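PDB 6C9B: PLP-Dependent L-Arginine Hydroxylase MppP from Streptomyces wadayamensis, which uses pyridoxal 5'-phosphate and dioxygen to oxidise L-arginine, giving 4-hydroxy-2-ketoarginine and 2-ketoarginine, as a PLP-dependent oxidase. Local coordinates for residues L142-L147 / A179-V184; L23-G28 / E363-V368. All coordinates share one frame; numbering follows the deposited sequence.

Contact 1: L142-L147 / A179-V184; sequences LSAELL and AEHGTV
The Schellman motif that closes helix 168-181 meets the first turn of helix 144-149 here, chiefly through His181 and Leu147. Leu147 lays its CB over the centre of the His181 imidazole, 3.7 Å from the ring centroid. That line runs only 8° off the ring normal, so this is a CH-pi contact on the face. The leucine continues across the same ring: its CD1 comes within 3.7 Å of His181 CD2. The two side chains cross at about a right angle. On His181, CG stands opposite the carbonyl carbon (chi1 -72°), which carries the ring out to the other helix. Ala144, one turn before Leu147, adds a looser touch, with its CB 4.2 Å from His181 CE1. Thr183 also faces Leu147, but its OG1 is 4.0 Å from Leu147 O, too far to bond. This hydroxyl is buried without a polar partner.

Each helix end has its own cap. Ser143 is the N-cap of helix 144-149, and its OG accepts from Leu146 N at 2.9 Å. At the C-terminal end of helix 168-181, Gly182 has positive phi (76°) and is the C-prime residue. Thr183 N turns back to Cys178 O, while Gly182 N makes a weak bond to Ala179 O. The chain then enters strand 184-188, where Val184 makes backbone hydrogen bonds with Gly151 and Val153. Leu147 and Thr183 both rest on Val153 of strand 152-156. The contact is structural packing away from the active site. It lies at the end of a beta-alpha-beta unit, in which helix 168-181 joins parallel strands 152-156 and 184-188, as found in the large domain of class-I PLP-dependent aminotransferases.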
loop_
_atom_site.group_PDB
_atom_site.type_symbol
_atom_site.label_atom_id
_atom_site.label_comp_id
_atom_site.label_asym_id
_atom_site.label_seq_id
_atom_site.Cartn_x
_atom_site.Cartn_y
_atom_site.Cartn_z
ATOM N N LEU B 142 -21.093 -17.969 -19.823
ATOM C CA LEU B 142 -19.803 -18.095 -20.485
ATOM C C LEU B 142 -19.668 -19.458 -21.152
ATOM O O LEU B 142 -20.238 -20.468 -20.711
ATOM C CB LEU B 142 -18.656 -17.895 -19.492
ATOM C CG LEU B 142 -18.687 -16.558 -18.758
ATOM C CD1 LEU B 142 -17.497 -16.450 -17.777
ATOM C CD2 LEU B 142 -18.697 -15.389 -19.740
ATOM N N SER B 143 -18.919 -19.488 -22.252
ATOM C CA SER B 143 -18.813 -20.714 -23.024
ATOM C C SER B 143 -17.931 -21.720 -22.291
ATOM O O SER B 143 -17.061 -21.365 -21.494
ATOM C CB SER B 143 -18.257 -20.419 -24.420
ATOM O OG SER B 143 -16.867 -20.164 -24.368
ATOM N N ALA B 144 -18.179 -23.005 -22.547
ATOM C CA ALA B 144 -17.335 -24.024 -21.944
ATOM C C ALA B 144 -15.914 -23.916 -22.466
ATOM O O ALA B 144 -14.952 -24.228 -21.754
ATOM C CB ALA B 144 -17.921 -25.412 -22.230
ATOM N N GLU B 145 -15.768 -23.475 -23.717
ATOM C CA GLU B 145 -14.447 -23.290 -24.298
ATOM C C GLU B 145 -13.678 -22.225 -23.538
ATOM O O GLU B 145 -12.494 -22.400 -23.224
ATOM C CB GLU B 145 -14.583 -22.912 -25.773
ATOM C CG GLU B 145 -13.398 -22.131 -26.328
ATOM C CD GLU B 145 -13.279 -22.225 -27.834
ATOM O OE1 GLU B 145 -13.714 -23.247 -28.405
ATOM O OE2 GLU B 145 -12.747 -21.273 -28.448
ATOM N N LEU B 146 -14.340 -21.117 -23.211
ATOM C CA LEU B 146 -13.667 -20.087 -22.435
ATOM C C LEU B 146 -13.317 -20.602 -21.045
ATOM O O LEU B 146 -12.185 -20.437 -20.571
ATOM C CB LEU B 146 -14.548 -18.845 -22.340
ATOM C CG LEU B 146 -13.970 -17.726 -21.469
ATOM C CD1 LEU B 146 -12.630 -17.239 -22.023
ATOM C CD2 LEU B 146 -14.970 -16.596 -21.390
ATOM N N LEU B 147 -14.287 -21.215 -20.364
ATOM C CA LEU B 147 -14.069 -21.591 -18.973
ATOM C C LEU B 147 -12.977 -22.642 -18.855
ATOM O O LEU B 147 -12.205 -22.624 -17.891
ATOM C CB LEU B 147 -15.370 -22.092 -18.343
ATOM C CG LEU B 147 -16.359 -20.956 -18.060
ATOM C CD1 LEU B 147 -17.745 -21.498 -17.762
ATOM C CD2 LEU B 147 -15.860 -20.100 -16.917
ATOM N N ALA B 179 -17.785 -23.159 -10.413
ATOM C CA ALA B 179 -17.722 -24.383 -9.614
ATOM C C ALA B 179 -17.657 -25.621 -10.493
ATOM O O ALA B 179 -16.920 -26.575 -10.188
ATOM C CB ALA B 179 -18.929 -24.481 -8.699
ATOM N N GLU B 180 -18.506 -25.671 -11.523
ATOM C CA GLU B 180 -18.543 -26.828 -12.417
ATOM C C GLU B 180 -17.198 -27.044 -13.100
ATOM O O GLU B 180 -16.799 -28.198 -13.340
ATOM C CB GLU B 180 -19.671 -26.639 -13.446
ATOM C CG GLU B 180 -19.777 -27.721 -14.535
ATOM C CD GLU B 180 -20.263 -29.066 -14.014
ATOM O OE1 GLU B 180 -20.216 -30.039 -14.794
ATOM O OE2 GLU B 180 -20.707 -29.146 -12.849
ATOM N N HIS B 181 -16.464 -25.966 -13.380
ATOM C CA HIS B 181 -15.179 -26.030 -14.073
ATOM C C HIS B 181 -13.953 -25.933 -13.160
ATOM O O HIS B 181 -12.820 -26.055 -13.649
ATOM C CB HIS B 181 -15.099 -24.915 -15.120
ATOM C CG HIS B 181 -15.967 -25.155 -16.311
ATOM N ND1 HIS B 181 -15.486 -25.717 -17.475
ATOM C CD2 HIS B 181 -17.290 -24.940 -16.513
ATOM C CE1 HIS B 181 -16.472 -25.827 -18.347
ATOM N NE2 HIS B 181 -17.578 -25.367 -17.789
ATOM N N GLY B 182 -14.126 -25.687 -11.864
ATOM C CA GLY B 182 -12.966 -25.529 -11.005
ATOM C C GLY B 182 -12.266 -24.197 -11.136
ATOM O O GLY B 182 -11.112 -24.071 -10.721
ATOM N N THR B 183 -12.951 -23.189 -11.672
ATOM C CA THR B 183 -12.413 -21.867 -11.934
ATOM C C THR B 183 -12.568 -20.974 -10.695
ATOM O O THR B 183 -13.554 -21.084 -9.968
ATOM C CB THR B 183 -13.183 -21.247 -13.109
ATOM O OG1 THR B 183 -13.394 -22.231 -14.124
ATOM C CG2 THR B 183 -12.444 -20.079 -13.721
ATOM N N VAL B 184 -11.616 -20.064 -10.491
ATOM C CA VAL B 184 -11.752 -19.040 -9.453
ATOM C C VAL B 184 -12.661 -17.929 -9.968
ATOM O O VAL B 184 -12.436 -17.394 -11.056
ATOM C CB VAL B 184 -10.384 -18.451 -9.060
ATOM C CG1 VAL B 184 -10.566 -17.354 -8.038
ATOM C CG2 VAL B 184 -9.448 -19.521 -8.494
#

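Contact 2: L23-G28 / E363-V368; sequences LNIADG and EKSVQV. With EGV ((4S)-5-carbamimidamido-4-hydroxy-2-oxopentanoic acid), chain F.
The segment that brings Asp27 and Gly28 to the product pocket starts against helix 359-372, where Leu23 and Ile25 meet Ser365. Leu23 passes alongside the serine hydroxyl: its CB is 3.5 Å from Ser365 OG, and its CD2 is almost as near. Ile25 comes to the methylene instead, with CD1 3.7 Å from Ser365 CB. Its CG1 sits between the backbone N and the carbonyl carbon (chi1 51°), which leaves CG2 anti to the carbonyl carbon; CG2 and, through CG1, CD1 both turn to Ser365. Leu23 CD2 reaches the base of Lys364, 4.3 Å from CB, while the rest of the lysine leads away. The serine hydroxyl is bonded within its own helix, to Pro361 O, so it meets the leucine as a packing surface.

Strand 23-24 is an edge of the mixed sheet of the small domain, next to strand 331-335. Val331 of that strand touches Leu23, Ile25 and Ser365, so the helix lies against the sheet there. At Asn24 the chain makes an Asx turn, with OD1 accepting from Ala26 N at 2.8 Å. The same amide gives ND2 to Asp27 OD2 at 3.1 Å. This bond is nearly straight (168°) and lies in the amide plane, but it meets the carboxylate from above its plane. Asp27 OD1 pairs with Arg31 in a salt bridge, so the carboxylate is held at both oxygens. Gly28 N then donates to O12 of the product EGV at 2.8 Å, and Arg352 and His29 also hydrogen-bond this ligand.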
loop_
_atom_site.group_PDB
_atom_site.type_symbol
_atom_site.label_atom_id
_atom_site.label_comp_id
_atom_site.label_asym_id
_atom_site.label_seq_id
_atom_site.Cartn_x
_atom_site.Cartn_y
_atom_site.Cartn_z
ATOM N N LEU B 23 -10.063 22.323 -10.464
ATOM C CA LEU B 23 -11.128 21.706 -11.234
ATOM C C LEU B 23 -10.688 20.327 -11.685
ATOM O O LEU B 23 -10.719 20.001 -12.875
ATOM C CB LEU B 23 -11.525 22.589 -12.416
ATOM C CG LEU B 23 -11.999 23.972 -11.952
ATOM C CD1 LEU B 23 -12.277 24.858 -13.137
ATOM C CD2 LEU B 23 -13.259 23.880 -11.109
ATOM N N ASN B 24 -10.262 19.525 -10.717
ATOM C CA ASN B 24 -9.975 18.110 -10.941
ATOM C C ASN B 24 -11.314 17.380 -10.980
ATOM O O ASN B 24 -12.040 17.352 -9.984
ATOM C CB ASN B 24 -9.044 17.606 -9.836
ATOM C CG ASN B 24 -9.017 16.079 -9.692
ATOM O OD1 ASN B 24 -9.567 15.335 -10.506
ATOM N ND2 ASN B 24 -8.378 15.611 -8.616
ATOM N N ILE B 25 -11.692 16.860 -12.157
ATOM C CA ILE B 25 -12.845 15.958 -12.271
ATOM C C ILE B 25 -12.372 14.661 -12.917
ATOM O O ILE B 25 -13.096 14.012 -13.687
ATOM C CB ILE B 25 -14.011 16.604 -13.050
ATOM C CG1 ILE B 25 -13.520 17.183 -14.391
ATOM C CG2 ILE B 25 -14.672 17.671 -12.183
ATOM C CD1 ILE B 25 -14.647 17.505 -15.366
ATOM N N ALA B 26 -11.157 14.254 -12.566
ATOM C CA ALA B 26 -10.502 13.107 -13.169
ATOM C C ALA B 26 -10.557 11.881 -12.261
ATOM O O ALA B 26 -11.318 10.945 -12.532
ATOM C CB ALA B 26 -9.042 13.420 -13.512
ATOM N N ASP B 27 -9.745 11.844 -11.205
ATOM C CA ASP B 27 -9.693 10.608 -10.436
ATOM C C ASP B 27 -11.011 10.397 -9.698
ATOM O O ASP B 27 -11.764 11.333 -9.408
ATOM C CB ASP B 27 -8.536 10.602 -9.443
ATOM C CG ASP B 27 -8.710 11.632 -8.378
ATOM O OD1 ASP B 27 -9.631 11.466 -7.543
ATOM O OD2 ASP B 27 -7.917 12.593 -8.382
ATOM N N GLY B 28 -11.287 9.142 -9.399
ATOM C CA GLY B 28 -12.589 8.821 -8.867
ATOM C C GLY B 28 -12.721 8.921 -7.375
ATOM O O GLY B 28 -13.814 8.674 -6.855
ATOM N N GLU B 363 -20.045 21.793 -11.319
ATOM C CA GLU B 363 -20.842 22.651 -12.191
ATOM C C GLU B 363 -19.940 23.510 -13.068
ATOM O O GLU B 363 -20.160 23.627 -14.279
ATOM C CB GLU B 363 -21.767 23.551 -11.353
ATOM C CG GLU B 363 -23.245 23.211 -11.406
ATOM C CD GLU B 363 -24.049 23.831 -10.259
ATOM O OE1 GLU B 363 -23.473 24.584 -9.440
ATOM O OE2 GLU B 363 -25.264 23.554 -10.174
ATOM N N LYS B 364 -18.925 24.137 -12.461
ATOM C CA LYS B 364 -18.028 24.993 -13.231
ATOM C C LYS B 364 -17.325 24.201 -14.318
ATOM O O LYS B 364 -17.187 24.675 -15.450
ATOM C CB LYS B 364 -16.985 25.646 -12.327
ATOM C CG LYS B 364 -17.485 26.756 -11.451
ATOM C CD LYS B 364 -16.328 27.340 -10.629
ATOM C CE LYS B 364 -16.622 28.755 -10.150
ATOM N NZ LYS B 364 -16.572 29.754 -11.261
ATOM N N SER B 365 -16.838 22.999 -13.974
ATOM C CA SER B 365 -16.093 22.187 -14.930
ATOM C C SER B 365 -16.943 21.778 -16.122
ATOM O O SER B 365 -16.459 21.769 -17.261
ATOM C CB SER B 365 -15.556 20.939 -14.237
ATOM O OG SER B 365 -14.694 21.308 -13.193
ATOM N N VAL B 366 -18.190 21.373 -15.882
ATOM C CA VAL B 366 -19.019 20.923 -16.995
ATOM C C VAL B 366 -19.586 22.088 -17.791
ATOM O O VAL B 366 -19.975 21.891 -18.943
ATOM C CB VAL B 366 -20.155 20.000 -16.523
ATOM C CG1 VAL B 366 -19.587 18.873 -15.668
ATOM C CG2 VAL B 366 -21.227 20.766 -15.767
ATOM N N GLN B 367 -19.642 23.301 -17.227
ATOM C CA GLN B 367 -19.973 24.447 -18.065
ATOM C C GLN B 367 -18.840 24.727 -19.038
ATOM O O GLN B 367 -19.082 25.064 -20.205
ATOM C CB GLN B 367 -20.270 25.680 -17.209
ATOM C CG GLN B 367 -21.615 25.638 -16.507
ATOM C CD GLN B 367 -22.791 25.529 -17.481
ATOM O OE1 GLN B 367 -22.786 26.139 -18.556
ATOM N NE2 GLN B 367 -23.801 24.748 -17.104
ATOM N N VAL B 368 -17.596 24.579 -18.570
ATOM C CA VAL B 368 -16.442 24.680 -19.456
ATOM C C VAL B 368 -16.518 23.613 -20.533
ATOM O O VAL B 368 -16.281 23.886 -21.715
ATOM C CB VAL B 368 -15.130 24.566 -18.656
ATOM C CG1 VAL B 368 -13.920 24.551 -19.591
ATOM C CG2 VAL B 368 -15.000 25.706 -17.676
HETATM C C10 EGV F . -10.448 5.860 -10.540
HETATM C C02 EGV F . -5.919 5.169 -8.417
HETATM C C03 EGV F . -4.427 3.254 -9.005
HETATM C C06 EGV F . -7.351 4.678 -8.497
HETATM C C07 EGV F . -8.004 5.370 -9.714
HETATM C C09 EGV F . -9.430 4.850 -10.031
HETATM N N01 EGV F . -5.036 4.497 -9.358
HETATM N N04 EGV F . -3.560 2.607 -9.920
HETATM N N05 EGV F . -4.700 2.691 -7.846
HETATM O O08 EGV F . -8.024 5.020 -7.354
HETATM O O11 EGV F . -11.599 5.477 -10.627
HETATM O O12 EGV F . -10.127 7.024 -10.848
HETATM O O13 EGV F . -9.756 3.676 -9.888
#

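Contact 1 and contact 2 lie on opposite sides of the chain's centre, with their centres 42 Å apart. Their nearest atoms are about 26 Å from each other, and they do not touch. Contact 1 is nested in sequence within the 334 residues between the two segments of contact 2. They use different sheets. Contact 1 borders the seven-stranded mixed sheet, near strands 152-156 and 184-188. Contact 2 lies at edge strand 23-24 of the five-stranded sheet, with helix 359-372 packed on it, and brings an N-terminal and a C-terminal part of the chain together. Contact 1 is thus remote packing in the large domain, whereas the 23-28 segment of contact 2 runs on to the bound product.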